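Phosphotriesterase, putative (Deinococcus radiodurans, PDB 4J35) probably hydrolyses lactones as a two-metal enzyme of the phosphotriesterase family, here an engineered variant made to cleave organophosphates and carrying cobalt. Local coordinates at residues A[44-49]-A[80-85]; A[215-218]-A[223-226]. The protein carries 7 engineered substitutions. One frame throughout, in Å; residues are numbered along the deposited sequence.

Contact 1. Residues A[44-49]-A[80-85]; sequences AALASC and REVSEA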
loop_
_atom_site.group_PDB
_atom_site.type_symbol
_atom_site.label_atom_id
_atom_site.label_comp_id
_atom_site.label_asym_id
_atom_site.label_seq_id
_atom_site.Cartn_x
_atom_site.Cartn_y
_atom_site.Cartn_z
ATOM N N ALA A 44 11.764 -21.200 2.484
ATOM C CA ALA A 44 12.050 -20.597 1.186
ATOM C C ALA A 44 11.586 -19.132 1.142
ATOM O O ALA A 44 12.256 -18.278 0.559
ATOM C CB ALA A 44 11.363 -21.390 0.076
ATOM N N ALA A 45 10.437 -18.854 1.755
ATOM C CA ALA A 45 9.906 -17.492 1.786
ATOM C C ALA A 45 10.786 -16.592 2.647
ATOM O O ALA A 45 11.092 -15.452 2.286
ATOM C CB ALA A 45 8.470 -17.498 2.319
ATOM N N LEU A 46 11.139 -17.081 3.825
ATOM C CA LEU A 46 11.991 -16.315 4.730
ATOM C C LEU A 46 13.309 -15.969 4.068
ATOM O O LEU A 46 13.792 -14.845 4.179
ATOM C CB LEU A 46 12.262 -17.089 6.022
ATOM C CG LEU A 46 13.057 -16.306 7.080
ATOM C CD1 LEU A 46 12.287 -15.095 7.538
ATOM C CD2 LEU A 46 13.396 -17.179 8.276
ATOM N N ALA A 47 13.906 -16.940 3.386
ATOM C CA ALA A 47 15.169 -16.698 2.711
ATOM C C ALA A 47 15.022 -15.641 1.629
ATOM O O ALA A 47 15.820 -14.707 1.545
ATOM C CB ALA A 47 15.722 -18.007 2.118
ATOM N N SER A 48 14.001 -15.786 0.793
ATOM C CA SER A 48 13.820 -14.878 -0.328
ATOM C C SER A 48 13.510 -13.450 0.150
ATOM O O SER A 48 14.078 -12.480 -0.352
ATOM C CB SER A 48 12.692 -15.402 -1.211
ATOM O OG SER A 48 12.563 -14.616 -2.379
ATOM N N CYS A 49 12.614 -13.339 1.125
ATOM C CA CYS A 49 12.188 -12.038 1.664
ATOM C C CYS A 49 13.302 -11.301 2.428
ATOM O O CYS A 49 13.430 -10.090 2.303
ATOM C CB CYS A 49 10.954 -12.225 2.568
ATOM S SG CYS A 49 9.531 -12.730 1.657
ATOM N N ARG A 80 7.300 -9.914 11.042
ATOM C CA ARG A 80 8.203 -9.677 12.181
ATOM C C ARG A 80 9.487 -10.495 12.076
ATOM O O ARG A 80 10.571 -9.988 12.374
ATOM C CB ARG A 80 7.502 -9.969 13.510
ATOM C CG ARG A 80 8.373 -9.715 14.738
ATOM C CD ARG A 80 7.534 -9.587 16.001
ATOM N NE ARG A 80 6.901 -10.853 16.352
ATOM C CZ ARG A 80 6.104 -11.035 17.399
ATOM N NH1 ARG A 80 5.823 -10.032 18.215
ATOM N NH2 ARG A 80 5.581 -12.232 17.623
ATOM N N GLU A 81 9.387 -11.736 11.617
ATOM C CA GLU A 81 10.588 -12.541 11.402
ATOM C C GLU A 81 11.525 -11.884 10.411
ATOM O O GLU A 81 12.740 -11.879 10.615
ATOM C CB GLU A 81 10.256 -13.919 10.843
ATOM C CG GLU A 81 9.587 -14.857 11.785
ATOM C CD GLU A 81 9.384 -16.217 11.147
ATOM O OE1 GLU A 81 10.382 -16.828 10.684
ATOM O OE2 GLU A 81 8.223 -16.667 11.100
ATOM N N VAL A 82 10.965 -11.378 9.313
ATOM C CA VAL A 82 11.773 -10.754 8.267
ATOM C C VAL A 82 12.440 -9.488 8.815
ATOM O O VAL A 82 13.615 -9.247 8.566
ATOM C CB VAL A 82 10.907 -10.407 7.035
ATOM C CG1 VAL A 82 11.718 -9.651 6.001
ATOM C CG2 VAL A 82 10.316 -11.682 6.430
ATOM N N SER A 83 11.675 -8.680 9.557
ATOM C CA SER A 83 12.195 -7.453 10.164
ATOM C C SER A 83 13.302 -7.711 11.180
ATOM O O SER A 83 14.338 -7.046 11.161
ATOM C CB SER A 83 11.060 -6.672 10.859
ATOM O OG SER A 83 11.551 -5.440 11.388
ATOM N N GLU A 84 13.071 -8.667 12.074
ATOM C CA GLU A 84 14.043 -9.000 13.114
ATOM C C GLU A 84 15.303 -9.644 12.537
ATOM O O GLU A 84 16.386 -9.556 13.125
ATOM C CB GLU A 84 13.416 -9.932 14.161
ATOM C CG GLU A 84 12.344 -9.279 15.040
ATOM C CD GLU A 84 11.712 -10.250 16.046
ATOM O OE1 GLU A 84 11.968 -11.469 15.948
ATOM O OE2 GLU A 84 10.962 -9.789 16.938
ATOM N N ALA A 85 15.184 -10.290 11.381
ATOM C CA ALA A 85 16.349 -10.911 10.764
ATOM C C ALA A 85 17.246 -9.888 10.039
ATOM O O ALA A 85 18.443 -10.093 9.925
ATOM C CB ALA A 85 15.913 -12.013 9.812
#

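Contact 2. Residues A[215-218]-A[223-226]; sequences RETL and SIAF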
loop_
_atom_site.group_PDB
_atom_site.type_symbol
_atom_site.label_atom_id
_atom_site.label_comp_id
_atom_site.label_asym_id
_atom_site.label_seq_id
_atom_site.Cartn_x
_atom_site.Cartn_y
_atom_site.Cartn_z
ATOM N N ARG A 215 -4.851 16.278 -9.879
ATOM C CA ARG A 215 -5.005 17.601 -9.262
ATOM C C ARG A 215 -6.318 17.666 -8.488
ATOM O O ARG A 215 -6.404 18.194 -7.379
ATOM C CB ARG A 215 -4.962 18.662 -10.341
ATOM C CG ARG A 215 -3.543 18.906 -10.848
ATOM C CD ARG A 215 -3.458 20.102 -11.735
ATOM N NE ARG A 215 -3.881 19.782 -13.080
ATOM C CZ ARG A 215 -3.084 19.729 -14.135
ATOM N NH1 ARG A 215 -1.780 19.977 -14.036
ATOM N NH2 ARG A 215 -3.614 19.399 -15.307
ATOM N N GLU A 216 -7.340 17.073 -9.059
ATOM C CA GLU A 216 -8.610 17.029 -8.352
ATOM C C GLU A 216 -8.548 16.279 -7.017
ATOM O O GLU A 216 -9.141 16.692 -6.038
ATOM C CB GLU A 216 -9.680 16.399 -9.217
ATOM C CG GLU A 216 -11.021 16.484 -8.574
ATOM C CD GLU A 216 -12.112 15.904 -9.435
ATOM O OE1 GLU A 216 -11.809 15.532 -10.587
ATOM O OE2 GLU A 216 -13.266 15.835 -8.945
ATOM N N THR A 217 -7.843 15.151 -6.977
ATOM C CA THR A 217 -7.672 14.438 -5.738
ATOM C C THR A 217 -6.903 15.256 -4.713
ATOM O O THR A 217 -7.274 15.278 -3.516
ATOM C CB THR A 217 -6.888 13.061 -6.014
ATOM O OG1 THR A 217 -7.553 12.359 -7.060
ATOM C CG2 THR A 217 -6.899 12.198 -4.794
ATOM N N LEU A 218 -5.841 15.937 -5.186
ATOM C CA LEU A 218 -4.878 16.634 -4.324
ATOM C C LEU A 218 -5.566 17.825 -3.650
ATOM O O LEU A 218 -5.185 18.288 -2.587
ATOM C CB LEU A 218 -3.696 17.151 -5.122
ATOM C CG LEU A 218 -2.735 15.962 -5.421
ATOM C CD1 LEU A 218 -1.808 16.332 -6.530
ATOM C CD2 LEU A 218 -1.981 15.646 -4.144
ATOM N N SER A 223 -2.527 13.039 0.310
ATOM C CA SER A 223 -1.424 12.679 -0.560
ATOM C C SER A 223 -1.811 11.570 -1.557
ATOM O O SER A 223 -2.833 10.892 -1.414
ATOM C CB SER A 223 -0.277 12.228 0.315
ATOM O OG SER A 223 0.160 13.278 1.144
ATOM N N ILE A 224 -0.972 11.365 -2.587
ATOM C CA ILE A 224 -1.308 10.391 -3.585
ATOM C C ILE A 224 -0.045 9.638 -3.884
ATOM O O ILE A 224 1.023 10.234 -3.807
ATOM C CB ILE A 224 -1.871 11.039 -4.856
ATOM C CG1 ILE A 224 -0.914 12.013 -5.476
ATOM C CG2 ILE A 224 -3.161 11.807 -4.495
ATOM C CD1 ILE A 224 -1.321 12.427 -6.919
ATOM N N ALA A 225 -0.218 8.362 -4.182
ATOM C CA ALA A 225 0.957 7.501 -4.464
ATOM C C ALA A 225 0.901 6.988 -5.872
ATOM O O ALA A 225 -0.106 6.434 -6.313
ATOM C CB ALA A 225 0.952 6.359 -3.536
ATOM N N PHE A 226 2.045 7.107 -6.542
ATOM C CA PHE A 226 2.334 6.431 -7.780
ATOM C C PHE A 226 3.021 5.170 -7.275
ATOM O O PHE A 226 4.246 5.164 -7.076
ATOM C CB PHE A 226 3.288 7.308 -8.612
ATOM C CG PHE A 226 2.613 8.509 -9.254
ATOM C CD1 PHE A 226 2.022 9.497 -8.493
ATOM C CD2 PHE A 226 2.590 8.631 -10.633
ATOM C CE1 PHE A 226 1.430 10.573 -9.101
ATOM C CE2 PHE A 226 2.000 9.679 -11.239
ATOM C CZ PHE A 226 1.399 10.664 -10.476
#

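Contact 1. Residues A[44-49]-A[80-85]
Leu46 and Val82 touch through their methyls where helix 42-58 packs against helix 76-86, two helices on the outside of the TIM barrel. The short segments run with their N-to-C directions at 45°, and their axes come no closer than 10.0 Å, a spacing that medium-sized aliphatic side chains can bridge.

The apolar contacts centre on one methyl. CG2 of Val82 lies 4.0 Å from CB of Cys49 and 4.1 Å from CD1 of Leu46, so a single branch meets residues three positions apart on the facing helix. Leu46 reaches it because its CG stands anti to the backbone N (chi1 -175°), which brings its two methyls nearer the other helix than its CB direction alone would. Cys49 is buried and meets the valine with its CB; a short, weakly polar side chain suits an apolar layer that Val82 and Phe78 share. The other branch of Val82, CG1, comes near the carbonyl O of Cys49. Phe78, one turn before Val82, touches both Leu46 and Cys49 and continues the apolar layer.

At the more open margin, Leu46 and Glu81 cross at about a right angle. CD1 of Leu46 rests 4.1 Å from CB of Glu81, and CD2 comes within 3.9 Å of its OE1. These are van der Waals contacts: the polar end of Glu81 finds its partner in His42, whose NE2 is hydrogen-bonded to OE2.

No hydrogen bond joins the two segments, so their own cohesion is that of methyl and methylene groups, while the Glu81–His42 bond adds a polar tie between the same helices at the margin.

Contact 2. Residues A[215-218]-A[223-226]
Ile224 points from its strand toward Thr217 and Leu218 at the C-terminal end of the preceding helix, inside a beta-alpha-beta unit of the TIM barrel: strand 200-202, helix 211-218, strand 223-226. A four-residue loop turns the chain from the helix into the strand, and a branched aliphatic residue suits this buried layer between them.

From CB the isoleucine divides. Its short branch, CG2, meets two residues at once, lying 3.8 Å from CG2 of Thr217 and 4.0 Å from CD2 of Leu218. The longer branch starts at CG1, placed between the backbone N and the carbonyl carbon (chi1 58°), and this atom also lies 4.0 Å from CD2 of Leu218. Beyond it the chain runs extended (chi2 167°) to CD1, which packs near CG and CD1 of Leu218. Leu218 crosses Ile224 at about a right angle, with a methyl against each end of the longer branch. Cutting this residue back to an alanine would remove CG1, CG2 and CD1, and is likely to leave the leucine methyls and the threonine methyl without their partner, opening a gap between helix and strand.

Threonine serves at its position because its two branches divide the work. CG2 meets the strand, while OG1 hydrogen-bonds to the carbonyl O of Tyr213 one turn back, satisfying a hydroxyl in a buried place. Leu218 also touches Tyr255 and Arg258, and Ile224 touches Leu259 of the next strand. At the tip of the isoleucine, CD1 stands 4.0 Å from CD1 of Leu218.

How the contacts relate
Contacts 1 and 2 lie on opposite sides of the chain's centre, their own centres 33 Å apart and their nearest atoms about 20 Å apart, so neither touches the other. Contact 1 joins two neighbouring helices of the outer layer; contact 2 joins a helix to a strand of the barrel wall. The metal site lies in the barrel between them. The side chain of Cys49 is about 9 Å from that of His23, and the side chain of Ile224 is about 9 Å from that of His204, each histidine a ligand of a different cobalt ion. The side chain of Ile224 is about 14 Å from a bound cobalt, so contact 2 does not reach the metals themselves; neither contact includes a metal ligand.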